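Local structure of transcription factor GAMBIF1 (Anopheles gambiae, 1BVO) at residues S27-G30 with V31-A35. The protein binds DNA and probably activates transcription as a Dorsal-like Rel factor of insect immunity and development, this chain being its specificity domain. Residues are numbered along the deposited sequence; the frame is centred on the assembly and turned at random.
Sequences SIPG and VNTTA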
loop_
_atom_site.group_PDB
_atom_site.type_symbol
_atom_site.label_atom_id
_atom_site.label_comp_id
_atom_site.label_asym_id
_atom_site.label_seq_id
_atom_site.Cartn_x
_atom_site.Cartn_y
_atom_site.Cartn_z
ATOM N N SER C 27 0.245 10.988 21.563
ATOM C CA SER C 27 0.608 10.539 22.895
ATOM C C SER C 27 -0.526 9.684 23.437
ATOM O O SER C 27 -1.711 9.961 23.209
ATOM C CB SER C 27 0.842 11.719 23.824
ATOM O OG SER C 27 1.931 12.496 23.378
ATOM N N ILE C 28 -0.133 8.625 24.133
ATOM C CA ILE C 28 -1.053 7.668 24.734
ATOM C C ILE C 28 -1.531 8.190 26.073
ATOM O O ILE C 28 -0.742 8.331 27.003
ATOM C CB ILE C 28 -0.329 6.349 25.008
ATOM C CG1 ILE C 28 -0.036 5.620 23.712
ATOM C CG2 ILE C 28 -1.119 5.482 25.960
ATOM C CD1 ILE C 28 1.035 4.595 23.895
ATOM N N PRO C 29 -2.835 8.467 26.202
ATOM C CA PRO C 29 -3.306 8.962 27.497
ATOM C C PRO C 29 -3.274 7.830 28.518
ATOM O O PRO C 29 -2.994 6.676 28.186
ATOM C CB PRO C 29 -4.743 9.374 27.189
ATOM C CG PRO C 29 -5.152 8.394 26.150
ATOM C CD PRO C 29 -3.943 8.389 25.238
ATOM N N GLY C 30 -3.557 8.169 29.765
ATOM C CA GLY C 30 -3.594 7.178 30.820
ATOM C C GLY C 30 -5.034 6.732 30.965
ATOM O O GLY C 30 -5.930 7.374 30.402
ATOM N N VAL C 31 -5.277 5.646 31.692
ATOM C CA VAL C 31 -6.637 5.138 31.870
ATOM C C VAL C 31 -7.561 6.211 32.408
ATOM O O VAL C 31 -8.728 6.315 32.010
ATOM C CB VAL C 31 -6.736 4.008 32.920
ATOM C CG1 VAL C 31 -7.520 2.855 32.356
ATOM C CG2 VAL C 31 -5.387 3.575 33.430
ATOM N N ASN C 32 -7.017 6.996 33.326
ATOM C CA ASN C 32 -7.757 8.036 34.004
ATOM C C ASN C 32 -7.761 9.399 33.351
ATOM O O ASN C 32 -8.267 10.354 33.941
ATOM C CB ASN C 32 -7.244 8.136 35.432
ATOM C CG ASN C 32 -7.201 6.783 36.107
ATOM O OD1 ASN C 32 -8.205 6.067 36.149
ATOM N ND2 ASN C 32 -6.030 6.393 36.581
ATOM N N THR C 33 -7.244 9.498 32.129
ATOM C CA THR C 33 -7.192 10.790 31.446
ATOM C C THR C 33 -8.585 11.389 31.585
ATOM O O THR C 33 -9.591 10.667 31.504
ATOM C CB THR C 33 -6.683 10.679 29.960
ATOM O OG1 THR C 33 -6.019 11.896 29.590
ATOM C CG2 THR C 33 -7.830 10.424 28.975
ATOM N N THR C 34 -8.615 12.638 32.035
ATOM C CA THR C 34 -9.870 13.310 32.270
ATOM C C THR C 34 -10.025 14.573 31.438
ATOM O O THR C 34 -9.086 15.014 30.767
ATOM C CB THR C 34 -10.051 13.578 33.802
ATOM O OG1 THR C 34 -11.363 13.181 34.211
ATOM C CG2 THR C 34 -9.859 15.033 34.146
ATOM N N ALA C 35 -11.230 15.134 31.487
ATOM C CA ALA C 35 -11.586 16.344 30.757
ATOM C C ALA C 35 -10.667 17.523 31.027
ATOM O O ALA C 35 -10.010 18.020 30.114
ATOM C CB ALA C 35 -13.022 16.729 31.073
#
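Gly30 and Thr33 close a type I beta turn, a compact example of how a loop reverses direction with one backbone bond and a little side-chain packing. Thr33 N donates to Gly30 O at 3.0 Å, and the N-H points almost straight at the oxygen (165°). The approach is from above the carbonyl plane, about 65° out of it. Val31 and Asn32 fill the two corner positions, and both side chains start out away from the preceding residues.

Beside this bond the threonine side chain faces a single carbon of the proline, Pro29 CB. Thr33 CB is nearest, at 3.6 Å from Pro29 CB, with its two branches alongside: OG1 and CG2 each lie 3.7 Å from Pro29 CB. Thr33 CB also comes within 3.4 Å of Gly30 O, so the residue that supplies the N-H flanks the acceptor with its side chain too. The hydroxyl is placed opposite the backbone N (chi1 -151°), where OG1 hydrogen-bonds to the backbone N of Thr39, tying the turn to the chain farther along.

Other bonds hold the turn and the residue before it from outside. Asn32 N bonds to the carboxylate of Glu7 through OE2, while Pro29 and Val31 make backbone hydrogen bonds with His10 and Gln8. The turn lies at the surface of the Rel homology DNA-binding domain, its nearest atom about 6 Å from the bound nucleic acid, in the long loop between strands 2-7 and 42-46, which are antiparallel neighbours in a three-stranded sheet.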